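Local coordinates for protein beta-1,4-mannanase (Cryptopygus antarcticus, PDB 4OOU) that hydrolyses internal beta-1,4-mannosidic linkages in mannans, galactomannans and glucomannans, releasing short mannooligosaccharides, at residues 42-47 against 66-71; 51-56 against 82-87; 129-134 against 174-179. One frame throughout, in Å; residues are numbered along the deposited sequence.

Overall arrangement
All three contacts belong to the TIM barrel of this glycosyl hydrolase family 5 enzyme, but at different depths. Contact 3 is the core: strands 126-133 and 173-177 pair in parallel through backbone hydrogen bonds, its centre about 5 Å from that of the chain. Contacts 1 and 2 lie about 15 Å out. Contact 1, partly buried, packs the chain just after strand 35-43 on helix 58-74 through aromatic rings; contact 2, fully buried, joins the loop leading to that helix with strand 79-86 through one phenylalanine and bridging waters. Contacts 1 and 2 touch, as Arg47 N probably bonds to Asp52 OD2. All three reach the same sheet; strands 79-86 and 126-133 are neighbours in it, and Val84 N probably bonds to Val130 O.

Contact 1 (42-47 against 66-71); sequences VNFAWR and KDWINK
Phe44 and Trp68 mark the nearest backbone approach, their CA atoms 7.8 Å apart, a spacing that leaves room for side chains between the chains. Residues 42-47 leave strand 35-43 and run into a loop, with a cis peptide between Phe44 and Ala45, while 66-71 are continuous helix. The strand, helix 58-74 and strand 79-86 form a beta-alpha-beta unit of the TIM barrel, so the contact seats the first barrel helix against the segment that follows strand 35-43.

The principal pair is T-shaped: an edge of the Trp68 indole is directed at the face of the Phe44 ring, with the planes at 66° and the centroid of the six-membered indole ring 5.4 Å from that of Phe44. Trp68 CG stands anti to its carbonyl carbon (chi1 -61°), which carries the indole from the helix toward the loop, where CE3 lies over the Phe44 face and CB meets Phe44 CE1 at 3.5 Å. Ile69 CG2 takes a different side of the same phenyl ring, reaching the edge at CZ, near the ring plane, at 3.7 Å. Leu65 of the helix, with Ala80 and Val82 of strand 79-86, packs round Phe44 as well.

Beyond Phe44, the carbonyl oxygen of Trp46 meets the indole edge close to its plane, 3.2 Å from Trp68 CZ3; this oxygen takes its hydrogen bond from Asn344 ND2. Arg47 lends only its aliphatic base, CA lying 4.1 Å from Trp68 CH2; its NH1 bonds to Asn61.

Between the segments the contact thus appears to rest on shape and aromatic electrostatics: the indole rim, whose C-H groups probably carry slight positive charge, turns CE3 to the Phe44 ring face and CZ3 to the carbonyl oxygen of Trp46, while the polar bonding of Trp46 O and Arg47 is supplied by residues outside it.

Contact 2 (51-56 against 82-87); sequences SDFGNG and VWVHVE
Phe53 makes the apolar part of this contact, turning the edge of its ring toward strand 79-86. CE2 lies 4.1 Å from Val82 CG2, near the plane of the phenyl, and the carbonyl oxygen of Trp83 also comes to the ring edge beside CE2. Val84 adds a looser touch, its CG1 4.4 Å from Phe53 CD2. The ring reaches this place because CG is set anti to the carbonyl carbon of Phe53 (chi1 -45°); Leu109, Leu113 and Leu116 of helix 109-122 pack on it too, so the phenyl fills the seam between strand and helix.

In the TIM barrel of a family 5 glycosidase the loops after the strands surround the substrate cleft, and here the loop before helix 58-74 is laid beside strand 79-86, which turns a corner at Val84 and His85. Trp83, whose carbonyl takes part, is a substrate-binding residue; the end of its side chain leads away from the loop.

The polar part runs through ordered water. Water 1 accepts from Asp52 N at 3.0 Å and donates to Val84 O at 2.9 Å, a complete bridge from backbone to backbone. Water 2 stands 2.7 Å from Asp52 OD2 and 3.0 Å from Trp83 O, and water 3 stands 2.8 Å from Phe53 O and 3.0 Å from Val84 O; each has more acceptors around it than protons to give, so its bonds may not all be made at once. Val84 O is therefore approached by two waters.

The loop is also bonded directly to residues outside the two segments. Asp52 OD1 takes the amide of Ser48, and Gly54 N is bonded to Asp112 of helix 109-122.

Contact 3 (129-134 against 174-179); sequences LVLFNG and AAWEVL
Glu177 O is gripped by Leu131 N at 2.6 Å, a short bond straight at the hydrogen (180°), and is met besides by the CA-H of Val130, with CA at 3.4 Å. Leu129 continues the pairing, its N bonded to Ala175 O at 3.0 Å and its O accepting from Glu177 N at 2.8 Å. Farther on, the chain turns a corner at Val178, and Phe132 N approaches Val178 O from above the carbonyl plane, at 3.1 Å.

With the strand axes 10° from parallel, these are neighbouring staves of the TIM barrel. Val130 and Glu177 share one face, CB to CB 3.8 Å; the extended Glu177 chain carries its carboxylate to a salt bridge with Arg81 and a hydrogen bond from Gln278. Leu129, Trp176, Phe132 and Leu179 occupy the other face. Leu131 points toward the other segment, and its CD1 reaches the edge of the Trp176 indole at CE3, near the ring plane.

Leu179, with CG anti to its N (chi1 -176°), swings CD1 across to Gly134 N at 3.3 Å and Phe132 CB at 3.8 Å. Replacing it by an alanine would probably open a gap beside Gly134 and leave Phe132 CB without its methyl neighbour. Asn180, which binds substrate, and Glu181, probably the catalytic proton donor/acceptor, come directly after Leu179.

Contact 1 (42-47 against 66-71)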
ATOM      1  N   VAL A  42      -2.322   5.431  -9.831  1.00 35.18           N
ATOM      2  CA  VAL A  42      -0.876   5.251  -9.896  1.00 36.44           C
ATOM      3  C   VAL A  42      -0.195   5.270  -8.535  1.00 37.78           C
ATOM      4  O   VAL A  42      -0.745   5.771  -7.527  1.00 34.26           O
ATOM      5  CB  VAL A  42      -0.230   6.379 -10.715  1.00 34.85           C
ATOM      6  CG1 VAL A  42      -1.038   6.639 -11.967  1.00 38.24           C
ATOM      7  CG2 VAL A  42      -0.146   7.667  -9.922  1.00 33.01           C
ATOM      8  N   ASN A  43       1.024   4.754  -8.546  1.00 36.96           N
ATOM      9  CA  ASN A  43       1.979   5.021  -7.500  1.00 38.21           C
ATOM     10  C   ASN A  43       2.772   6.266  -7.880  1.00 36.24           C
ATOM     11  O   ASN A  43       3.213   6.364  -9.023  1.00 33.71           O
ATOM     12  CB  ASN A  43       2.987   3.895  -7.418  1.00 38.64           C
ATOM     13  CG  ASN A  43       2.431   2.678  -6.787  1.00 39.09           C
ATOM     14  OD1 ASN A  43       2.582   2.497  -5.583  1.00 40.15           O
ATOM     15  ND2 ASN A  43       1.826   1.803  -7.591  1.00 40.04           N
ATOM     16  N   PHE A  44       3.015   7.177  -6.931  1.00 34.27           N
ATOM     17  CA  PHE A  44       3.852   8.327  -7.249  1.00 35.41           C
ATOM     18  C   PHE A  44       5.277   7.867  -7.507  1.00 34.78           C
ATOM     19  O   PHE A  44       5.842   8.200  -8.580  1.00 35.09           O
ATOM     20  CB  PHE A  44       3.771   9.473  -6.236  1.00 37.04           C
ATOM     21  CG  PHE A  44       2.507  10.320  -6.344  1.00 41.22           C
ATOM     22  CD1 PHE A  44       1.759  10.394  -7.526  1.00 41.88           C
ATOM     23  CD2 PHE A  44       2.077  11.081  -5.252  1.00 43.66           C
ATOM     24  CE1 PHE A  44       0.604  11.179  -7.605  1.00 41.38           C
ATOM     25  CE2 PHE A  44       0.936  11.877  -5.336  1.00 42.65           C
ATOM     26  CZ  PHE A  44       0.199  11.919  -6.516  1.00 42.67           C
ATOM     27  N   ALA A  45       5.891   7.120  -6.589  1.00 32.70           N
ATOM     28  CA  ALA A  45       5.469   6.859  -5.202  1.00 32.31           C
ATOM     29  C   ALA A  45       6.139   7.882  -4.291  1.00 31.67           C
ATOM     30  O   ALA A  45       5.931   7.874  -3.074  1.00 27.45           O
ATOM     31  CB  ALA A  45       5.888   5.451  -4.774  1.00 31.18           C
ATOM     32  N   TRP A  46       6.990   8.721  -4.885  1.00 31.24           N
ATOM     33  CA  TRP A  46       7.610   9.830  -4.180  1.00 31.65           C
ATOM     34  C   TRP A  46       8.022  10.895  -5.194  1.00 31.32           C
ATOM     35  O   TRP A  46       7.879  10.721  -6.395  1.00 30.43           O
ATOM     36  CB  TRP A  46       8.802   9.332  -3.369  1.00 33.48           C
ATOM     37  CG  TRP A  46       9.815   8.648  -4.205  1.00 35.66           C
ATOM     38  CD1 TRP A  46      10.778   9.244  -4.964  1.00 37.41           C
ATOM     39  CD2 TRP A  46       9.952   7.243  -4.408  1.00 37.91           C
ATOM     40  NE1 TRP A  46      11.521   8.296  -5.614  1.00 39.10           N
ATOM     41  CE2 TRP A  46      11.041   7.054  -5.290  1.00 38.55           C
ATOM     42  CE3 TRP A  46       9.273   6.114  -3.924  1.00 39.40           C
ATOM     43  CZ2 TRP A  46      11.464   5.778  -5.713  1.00 36.40           C
ATOM     44  CZ3 TRP A  46       9.714   4.835  -4.329  1.00 38.60           C
ATOM     45  CH2 TRP A  46      10.805   4.691  -5.214  1.00 37.56           C
ATOM     46  N   ARG A  47       8.477  12.023  -4.703  1.00 34.10           N
ATOM     47  CA  ARG A  47       9.143  13.009  -5.543  1.00 37.83           C
ATOM     48  C   ARG A  47      10.605  12.973  -5.092  1.00 34.71           C
ATOM     49  O   ARG A  47      11.507  12.685  -5.869  1.00 35.66           O
ATOM     50  CB  ARG A  47       8.453  14.367  -5.342  1.00 39.95           C
ATOM     51  CG  ARG A  47       9.249  15.603  -5.718  1.00 43.40           C
ATOM     52  CD  ARG A  47       9.686  15.624  -7.168  1.00 46.19           C
ATOM     53  NE  ARG A  47      10.019  16.957  -7.720  1.00 58.23           N
ATOM     54  CZ  ARG A  47      10.558  18.011  -7.071  1.00 66.99           C
ATOM     55  NH1 ARG A  47      10.892  18.010  -5.766  1.00 65.58           N
ATOM     56  NH2 ARG A  47      10.768  19.121  -7.763  1.00 67.31           N
ATOM     57  N   LYS A  66       1.104  17.769  -5.951  1.00 43.37           N
ATOM     58  CA  LYS A  66      -0.211  18.319  -6.254  1.00 43.33           C
ATOM     59  C   LYS A  66      -0.509  18.261  -7.747  1.00 44.74           C
ATOM     60  O   LYS A  66      -1.623  17.898  -8.145  1.00 41.26           O
ATOM     61  CB  LYS A  66      -0.306  19.749  -5.767  1.00 43.35           C
ATOM     62  CG  LYS A  66      -0.635  19.795  -4.292  1.00 42.97           C
ATOM     63  CD  LYS A  66      -0.264  21.115  -3.659  1.00 43.14           C
ATOM     64  CE  LYS A  66      -0.636  21.108  -2.192  1.00 42.45           C
ATOM     65  NZ  LYS A  66      -0.026  22.287  -1.545  1.00 42.47           N
ATOM     66  N   ASP A  67       0.493  18.611  -8.563  1.00 46.68           N
ATOM     67  CA  ASP A  67       0.368  18.580 -10.018  1.00 43.79           C
ATOM     68  C   ASP A  67       0.039  17.185 -10.497  1.00 44.26           C
ATOM     69  O   ASP A  67      -0.872  16.969 -11.312  1.00 41.76           O
ATOM     70  CB  ASP A  67       1.678  18.985 -10.662  1.00 46.15           C
ATOM     71  CG  ASP A  67       1.620  18.879 -12.143  1.00 46.89           C
ATOM     72  OD1 ASP A  67       0.746  19.548 -12.697  1.00 49.12           O
ATOM     73  OD2 ASP A  67       2.397  18.108 -12.751  1.00 50.46           O
ATOM     74  N   TRP A  68       0.827  16.242  -9.984  1.00 43.07           N
ATOM     75  CA  TRP A  68       0.603  14.819 -10.201  1.00 41.22           C
ATOM     76  C   TRP A  68      -0.787  14.377  -9.752  1.00 36.57           C
ATOM     77  O   TRP A  68      -1.469  13.621 -10.464  1.00 32.36           O
ATOM     78  CB  TRP A  68       1.658  13.983  -9.478  1.00 42.17           C
ATOM     79  CG  TRP A  68       3.050  14.234  -9.932  1.00 41.70           C
ATOM     80  CD1 TRP A  68       3.456  15.069 -10.924  1.00 43.71           C
ATOM     81  CD2 TRP A  68       4.231  13.629  -9.409  1.00 42.10           C
ATOM     82  NE1 TRP A  68       4.835  15.040 -11.038  1.00 43.50           N
ATOM     83  CE2 TRP A  68       5.328  14.158 -10.123  1.00 42.36           C
ATOM     84  CE3 TRP A  68       4.469  12.699  -8.398  1.00 40.62           C
ATOM     85  CZ2 TRP A  68       6.631  13.775  -9.869  1.00 44.49           C
ATOM     86  CZ3 TRP A  68       5.756  12.329  -8.133  1.00 40.48           C
ATOM     87  CH2 TRP A  68       6.831  12.858  -8.870  1.00 43.38           C
ATOM     88  N   ILE A  69      -1.246  14.843  -8.595  1.00 34.14           N
ATOM     89  CA  ILE A  69      -2.624  14.469  -8.261  1.00 33.85           C
ATOM     90  C   ILE A  69      -3.588  15.121  -9.336  1.00 31.87           C
ATOM     91  O   ILE A  69      -4.486  14.448  -9.847  1.00 27.60           O
ATOM     92  CB  ILE A  69      -3.092  14.559  -6.739  1.00 33.55           C
ATOM     93  CG1 ILE A  69      -4.200  15.545  -6.611  1.00 36.48           C
ATOM     94  CG2 ILE A  69      -2.065  14.768  -5.633  1.00 30.87           C
ATOM     95  CD1 ILE A  69      -5.464  14.856  -7.042  1.00 38.71           C
ATOM     96  N   ASN A  70      -3.347  16.361  -9.764  1.00 31.37           N
ATOM     97  CA  ASN A  70      -4.142  16.949 -10.882  1.00 31.06           C
ATOM     98  C   ASN A  70      -4.153  16.101 -12.126  1.00 29.90           C
ATOM     99  O   ASN A  70      -5.182  15.926 -12.794  1.00 28.76           O
ATOM    100  CB  ASN A  70      -3.654  18.348 -11.295  1.00 32.87           C
ATOM    101  CG  ASN A  70      -3.690  19.365 -10.157  1.00 36.51           C
ATOM    102  OD1 ASN A  70      -3.023  20.410 -10.233  1.00 39.69           O
ATOM    103  ND2 ASN A  70      -4.466  19.079  -9.093  1.00 37.99           N
ATOM    104  N   LYS A  71      -2.984  15.558 -12.446  1.00 35.25           N
ATOM    105  CA  LYS A  71      -2.836  14.691 -13.633  1.00 36.05           C
ATOM    106  C   LYS A  71      -3.688  13.422 -13.507  1.00 36.12           C
ATOM    107  O   LYS A  71      -4.217  12.899 -14.484  1.00 38.17           O
ATOM    108  CB  LYS A  71      -1.343  14.400 -13.905  1.00 36.12           C
ATOM    109  CG  LYS A  71      -0.665  15.591 -14.562  1.00 35.09           C
ATOM    110  CD  LYS A  71       0.815  15.373 -14.876  1.00 37.69           C
ATOM    111  CE  LYS A  71       1.363  16.447 -15.823  1.00 35.29           C
ATOM    112  NZ  LYS A  71       1.501  17.763 -15.154  1.00 34.44           N
TER

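Contact 2 (51-56 against 82-87)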
ATOM      1  N   SER A  51      12.034  11.878   1.765  1.00 38.95           N
ATOM      2  CA  SER A  51      12.005  13.291   2.214  1.00 40.34           C
ATOM      3  C   SER A  51      10.879  14.216   1.635  1.00 40.74           C
ATOM      4  O   SER A  51      11.064  15.433   1.520  1.00 40.54           O
ATOM      5  CB  SER A  51      13.371  13.946   2.007  1.00 39.80           C
ATOM      6  OG  SER A  51      13.747  13.966   0.657  1.00 39.24           O
ATOM      7  N   ASP A  52       9.711  13.653   1.332  1.00 38.57           N
ATOM      8  CA  ASP A  52       8.619  14.411   0.758  1.00 38.65           C
ATOM      9  C   ASP A  52       7.896  15.178   1.824  1.00 39.43           C
ATOM     10  O   ASP A  52       7.486  16.305   1.600  1.00 42.75           O
ATOM     11  CB  ASP A  52       7.599  13.498   0.100  1.00 41.28           C
ATOM     12  CG  ASP A  52       7.997  13.069  -1.296  1.00 41.02           C
ATOM     13  OD1 ASP A  52       8.722  13.814  -1.984  1.00 38.05           O
ATOM     14  OD2 ASP A  52       7.550  11.968  -1.693  1.00 41.47           O
ATOM     15  N   PHE A  53       7.701  14.524   2.964  1.00 39.23           N
ATOM     16  CA  PHE A  53       7.091  15.111   4.131  1.00 36.04           C
ATOM     17  C   PHE A  53       8.033  15.110   5.357  1.00 40.47           C
ATOM     18  O   PHE A  53       8.847  14.175   5.540  1.00 37.67           O
ATOM     19  CB  PHE A  53       5.886  14.283   4.490  1.00 38.26           C
ATOM     20  CG  PHE A  53       5.027  13.918   3.324  1.00 37.47           C
ATOM     21  CD1 PHE A  53       3.986  14.748   2.929  1.00 33.88           C
ATOM     22  CD2 PHE A  53       5.241  12.719   2.647  1.00 38.59           C
ATOM     23  CE1 PHE A  53       3.188  14.394   1.866  1.00 36.44           C
ATOM     24  CE2 PHE A  53       4.444  12.353   1.579  1.00 38.45           C
ATOM     25  CZ  PHE A  53       3.409  13.191   1.190  1.00 38.52           C
ATOM     26  N   GLY A  54       7.880  16.131   6.210  1.00 37.66           N
ATOM     27  CA  GLY A  54       8.722  16.312   7.397  1.00 39.27           C
ATOM     28  C   GLY A  54       9.863  17.280   7.136  1.00 39.35           C
ATOM     29  O   GLY A  54      10.231  17.502   5.957  1.00 39.46           O
ATOM     30  N   ASN A  55      10.422  17.851   8.220  1.00 38.54           N
ATOM     31  CA  ASN A  55      11.623  18.724   8.163  1.00 36.75           C
ATOM     32  C   ASN A  55      11.492  19.782   7.078  1.00 39.94           C
ATOM     33  O   ASN A  55      12.393  20.009   6.269  1.00 44.78           O
ATOM     34  CB  ASN A  55      12.907  17.906   7.970  1.00 39.02           C
ATOM     35  CG  ASN A  55      13.250  17.046   9.190  1.00 40.51           C
ATOM     36  OD1 ASN A  55      12.703  17.235  10.281  1.00 40.80           O
ATOM     37  ND2 ASN A  55      14.181  16.106   9.013  1.00 39.20           N
ATOM     38  N   GLY A  56      10.315  20.398   7.058  1.00 41.37           N
ATOM     39  CA  GLY A  56       9.969  21.418   6.106  1.00 40.41           C
ATOM     40  C   GLY A  56      10.251  21.095   4.667  1.00 39.15           C
ATOM     41  O   GLY A  56      10.451  22.015   3.882  1.00 42.15           O
ATOM     42  N   VAL A  82       1.412   6.646  -2.109  1.00 37.79           N
ATOM     43  CA  VAL A  82       2.525   7.537  -1.873  1.00 37.91           C
ATOM     44  C   VAL A  82       3.190   7.210  -0.554  1.00 35.99           C
ATOM     45  O   VAL A  82       2.524   6.933   0.425  1.00 33.76           O
ATOM     46  CB  VAL A  82       2.064   9.005  -1.927  1.00 42.15           C
ATOM     47  CG1 VAL A  82       0.856   9.222  -1.053  1.00 40.64           C
ATOM     48  CG2 VAL A  82       3.201   9.959  -1.544  1.00 45.81           C
ATOM     49  N   TRP A  83       4.523   7.235  -0.570  1.00 35.87           N
ATOM     50  CA  TRP A  83       5.360   6.679   0.479  1.00 35.59           C
ATOM     51  C   TRP A  83       5.741   7.755   1.503  1.00 36.28           C
ATOM     52  O   TRP A  83       5.975   8.907   1.133  1.00 38.33           O
ATOM     53  CB  TRP A  83       6.609   6.073  -0.165  1.00 34.58           C
ATOM     54  CG  TRP A  83       6.393   4.791  -0.945  1.00 35.51           C
ATOM     55  CD1 TRP A  83       5.251   4.368  -1.567  1.00 33.18           C
ATOM     56  CD2 TRP A  83       7.365   3.784  -1.193  1.00 34.26           C
ATOM     57  NE1 TRP A  83       5.452   3.153  -2.152  1.00 31.13           N
ATOM     58  CE2 TRP A  83       6.743   2.778  -1.942  1.00 33.56           C
ATOM     59  CE3 TRP A  83       8.701   3.632  -0.838  1.00 36.54           C
ATOM     60  CZ2 TRP A  83       7.404   1.641  -2.333  1.00 36.06           C
ATOM     61  CZ3 TRP A  83       9.360   2.503  -1.223  1.00 35.10           C
ATOM     62  CH2 TRP A  83       8.720   1.521  -1.963  1.00 34.51           C
ATOM     63  N   VAL A  84       5.804   7.371   2.784  1.00 36.32           N
ATOM     64  CA  VAL A  84       6.044   8.317   3.893  1.00 34.90           C
ATOM     65  C   VAL A  84       7.371   8.130   4.668  1.00 34.13           C
ATOM     66  O   VAL A  84       8.351   8.838   4.392  1.00 36.54           O
ATOM     67  CB  VAL A  84       4.844   8.382   4.880  1.00 35.60           C
ATOM     68  CG1 VAL A  84       4.987   9.608   5.793  1.00 34.33           C
ATOM     69  CG2 VAL A  84       3.532   8.459   4.112  1.00 35.61           C
ATOM     70  N   HIS A  85       7.429   7.249   5.661  1.00 32.50           N
ATOM     71  CA  HIS A  85       8.697   7.119   6.380  1.00 33.13           C
ATOM     72  C   HIS A  85       9.811   6.578   5.452  1.00 31.76           C
ATOM     73  O   HIS A  85      10.936   7.115   5.436  1.00 30.33           O
ATOM     74  CB  HIS A  85       8.576   6.232   7.611  1.00 33.26           C
ATOM     75  CG  HIS A  85       7.453   6.610   8.507  1.00 31.98           C
ATOM     76  ND1 HIS A  85       7.035   7.913   8.659  1.00 33.62           N
ATOM     77  CD2 HIS A  85       6.658   5.859   9.301  1.00 30.98           C
ATOM     78  CE1 HIS A  85       6.003   7.946   9.486  1.00 31.68           C
ATOM     79  NE2 HIS A  85       5.766   6.714   9.899  1.00 31.08           N
ATOM     80  N   VAL A  86       9.478   5.544   4.681  1.00 30.62           N
ATOM     81  CA  VAL A  86      10.431   4.917   3.737  1.00 33.51           C
ATOM     82  C   VAL A  86      11.568   4.237   4.507  1.00 31.43           C
ATOM     83  O   VAL A  86      11.364   3.140   5.023  1.00 34.11           O
ATOM     84  CB  VAL A  86      10.930   5.908   2.649  1.00 36.21           C
ATOM     85  CG1 VAL A  86      11.741   5.209   1.569  1.00 36.47           C
ATOM     86  CG2 VAL A  86       9.741   6.618   2.004  1.00 38.60           C
ATOM     87  N   GLU A  87      12.727   4.874   4.623  1.00 30.49           N
ATOM     88  CA  GLU A  87      13.905   4.262   5.252  1.00 31.35           C
ATOM     89  C   GLU A  87      14.406   5.184   6.342  1.00 32.78           C
ATOM     90  O   GLU A  87      15.587   5.282   6.572  1.00 34.94           O
ATOM     91  CB  GLU A  87      15.045   3.988   4.216  1.00 29.59           C
ATOM     92  CG  GLU A  87      14.775   2.857   3.246  1.00 28.88           C
ATOM     93  CD  GLU A  87      15.986   2.505   2.365  1.00 33.34           C
ATOM     94  OE1 GLU A  87      15.954   2.825   1.166  1.00 37.15           O
ATOM     95  OE2 GLU A  87      16.983   1.901   2.828  1.00 30.81           O
TER
HETATM   96  O   HOH W   1       8.681  11.268   2.812  1.00 29.85           O
HETATM   97  O   HOH W   2       8.521  10.016  -0.128  1.00 35.29           O
HETATM   98  O   HOH W   3       8.991  11.379   5.845  1.00 50.03           O

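Contact 3 (129-134 against 174-179)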
ATOM      1  N   LEU A 129      -1.359   5.840   1.994  1.00 38.77           N
ATOM      2  CA  LEU A 129      -0.120   6.276   2.586  1.00 37.38           C
ATOM      3  C   LEU A 129       0.640   5.032   2.962  1.00 35.96           C
ATOM      4  O   LEU A 129       0.124   4.236   3.725  1.00 37.12           O
ATOM      5  CB  LEU A 129      -0.437   7.097   3.822  1.00 36.46           C
ATOM      6  CG  LEU A 129      -1.177   8.375   3.460  1.00 38.04           C
ATOM      7  CD1 LEU A 129      -1.210   9.352   4.626  1.00 36.73           C
ATOM      8  CD2 LEU A 129      -0.571   9.036   2.219  1.00 37.72           C
ATOM      9  N   VAL A 130       1.850   4.846   2.440  1.00 34.88           N
ATOM     10  CA  VAL A 130       2.634   3.672   2.841  1.00 31.95           C
ATOM     11  C   VAL A 130       3.703   4.067   3.845  1.00 32.59           C
ATOM     12  O   VAL A 130       4.525   4.956   3.596  1.00 33.00           O
ATOM     13  CB  VAL A 130       3.107   2.778   1.662  1.00 32.21           C
ATOM     14  CG1 VAL A 130       3.344   3.566   0.437  1.00 32.38           C
ATOM     15  CG2 VAL A 130       4.358   1.965   1.999  1.00 34.86           C
ATOM     16  N   LEU A 131       3.648   3.402   5.005  1.00 31.31           N
ATOM     17  CA  LEU A 131       4.432   3.785   6.163  1.00 30.58           C
ATOM     18  C   LEU A 131       5.910   3.523   5.975  1.00 31.46           C
ATOM     19  O   LEU A 131       6.686   4.471   5.894  1.00 35.08           O
ATOM     20  CB  LEU A 131       3.905   3.070   7.412  1.00 30.75           C
ATOM     21  CG  LEU A 131       3.038   3.915   8.354  1.00 30.95           C
ATOM     22  CD1 LEU A 131       2.263   4.971   7.629  1.00 30.15           C
ATOM     23  CD2 LEU A 131       2.113   3.036   9.160  1.00 30.34           C
ATOM     24  N   PHE A 132       6.298   2.252   5.884  1.00 32.44           N
ATOM     25  CA  PHE A 132       7.703   1.890   5.699  1.00 34.77           C
ATOM     26  C   PHE A 132       7.970   1.075   4.470  1.00 32.91           C
ATOM     27  O   PHE A 132       7.121   0.355   3.967  1.00 39.00           O
ATOM     28  CB  PHE A 132       8.198   1.068   6.874  1.00 34.36           C
ATOM     29  CG  PHE A 132       8.091   1.777   8.189  1.00 35.07           C
ATOM     30  CD1 PHE A 132       9.079   2.645   8.604  1.00 37.51           C
ATOM     31  CD2 PHE A 132       7.029   1.541   9.027  1.00 33.78           C
ATOM     32  CE1 PHE A 132       8.976   3.287   9.836  1.00 38.29           C
ATOM     33  CE2 PHE A 132       6.928   2.150  10.265  1.00 33.87           C
ATOM     34  CZ  PHE A 132       7.895   3.034  10.665  1.00 36.05           C
ATOM     35  N   ASN A 133       9.199   1.134   4.025  1.00 33.34           N
ATOM     36  CA  ASN A 133       9.651   0.217   2.978  1.00 31.31           C
ATOM     37  C   ASN A 133      10.130  -1.083   3.601  1.00 29.19           C
ATOM     38  O   ASN A 133      10.787  -1.023   4.612  1.00 26.65           O
ATOM     39  CB  ASN A 133      10.791   0.858   2.224  1.00 28.47           C
ATOM     40  CG  ASN A 133      11.012   0.266   0.851  1.00 31.61           C
ATOM     41  OD1 ASN A 133      12.042   0.559   0.222  1.00 34.85           O
ATOM     42  ND2 ASN A 133      10.065  -0.540   0.344  1.00 30.77           N
ATOM     43  N   GLY A 134       9.779  -2.234   3.016  1.00 29.31           N
ATOM     44  CA  GLY A 134      10.394  -3.522   3.348  1.00 30.12           C
ATOM     45  C   GLY A 134      11.220  -4.086   2.187  1.00 32.23           C
ATOM     46  O   GLY A 134      12.044  -4.998   2.368  1.00 30.58           O
ATOM     47  N   ALA A 174      -7.696   7.059   1.924  1.00 35.43           N
ATOM     48  CA  ALA A 174      -8.329   5.790   1.688  1.00 36.16           C
ATOM     49  C   ALA A 174      -7.812   4.700   2.627  1.00 34.50           C
ATOM     50  O   ALA A 174      -8.585   3.977   3.204  1.00 33.27           O
ATOM     51  CB  ALA A 174      -8.132   5.386   0.231  1.00 35.75           C
ATOM     52  N   ALA A 175      -6.499   4.587   2.768  1.00 39.22           N
ATOM     53  CA  ALA A 175      -5.891   3.470   3.533  1.00 38.70           C
ATOM     54  C   ALA A 175      -4.449   3.729   3.962  1.00 38.84           C
ATOM     55  O   ALA A 175      -3.715   4.529   3.353  1.00 38.96           O
ATOM     56  CB  ALA A 175      -5.936   2.212   2.705  1.00 37.91           C
ATOM     57  N   TRP A 176      -4.043   3.030   5.013  1.00 39.66           N
ATOM     58  CA  TRP A 176      -2.645   3.036   5.451  1.00 38.73           C
ATOM     59  C   TRP A 176      -2.021   1.720   5.051  1.00 38.06           C
ATOM     60  O   TRP A 176      -2.632   0.670   5.207  1.00 37.49           O
ATOM     61  CB  TRP A 176      -2.552   3.171   6.971  1.00 38.05           C
ATOM     62  CG  TRP A 176      -3.326   4.316   7.518  1.00 38.12           C
ATOM     63  CD1 TRP A 176      -4.693   4.414   7.639  1.00 38.65           C
ATOM     64  CD2 TRP A 176      -2.795   5.538   7.998  1.00 37.28           C
ATOM     65  NE1 TRP A 176      -5.038   5.631   8.164  1.00 38.29           N
ATOM     66  CE2 TRP A 176      -3.893   6.346   8.393  1.00 39.96           C
ATOM     67  CE3 TRP A 176      -1.500   6.047   8.117  1.00 40.38           C
ATOM     68  CZ2 TRP A 176      -3.726   7.614   8.945  1.00 39.45           C
ATOM     69  CZ3 TRP A 176      -1.333   7.300   8.641  1.00 39.61           C
ATOM     70  CH2 TRP A 176      -2.445   8.072   9.065  1.00 42.29           C
ATOM     71  N   GLU A 177      -0.795   1.768   4.556  1.00 38.09           N
ATOM     72  CA  GLU A 177      -0.047   0.548   4.280  1.00 36.85           C
ATOM     73  C   GLU A 177       1.164   0.467   5.186  1.00 37.84           C
ATOM     74  O   GLU A 177       2.067   1.318   5.183  1.00 38.65           O
ATOM     75  CB  GLU A 177       0.373   0.492   2.832  1.00 34.79           C
ATOM     76  CG  GLU A 177       1.149  -0.742   2.492  1.00 37.14           C
ATOM     77  CD  GLU A 177       1.386  -0.906   1.001  1.00 37.86           C
ATOM     78  OE1 GLU A 177       0.665  -0.271   0.183  1.00 29.16           O
ATOM     79  OE2 GLU A 177       2.324  -1.684   0.679  1.00 36.17           O
ATOM     80  N   VAL A 178       1.198  -0.592   5.959  1.00 36.49           N
ATOM     81  CA  VAL A 178       2.207  -0.698   6.990  1.00 35.28           C
ATOM     82  C   VAL A 178       3.564  -0.815   6.394  1.00 30.60           C
ATOM     83  O   VAL A 178       4.486  -0.110   6.784  1.00 29.16           O
ATOM     84  CB  VAL A 178       2.001  -1.933   7.881  1.00 34.78           C
ATOM     85  CG1 VAL A 178       2.996  -1.899   9.023  1.00 37.78           C
ATOM     86  CG2 VAL A 178       0.591  -1.961   8.413  1.00 34.12           C
ATOM     87  N   LEU A 179       3.703  -1.742   5.462  1.00 31.70           N
ATOM     88  CA  LEU A 179       5.031  -2.104   4.988  1.00 31.92           C
ATOM     89  C   LEU A 179       4.918  -2.549   3.540  1.00 33.92           C
ATOM     90  O   LEU A 179       3.978  -3.251   3.175  1.00 35.34           O
ATOM     91  CB  LEU A 179       5.584  -3.198   5.873  1.00 30.39           C
ATOM     92  CG  LEU A 179       7.011  -3.670   5.601  1.00 32.00           C
ATOM     93  CD1 LEU A 179       8.041  -2.566   5.852  1.00 31.03           C
ATOM     94  CD2 LEU A 179       7.312  -4.893   6.456  1.00 29.57           C
TER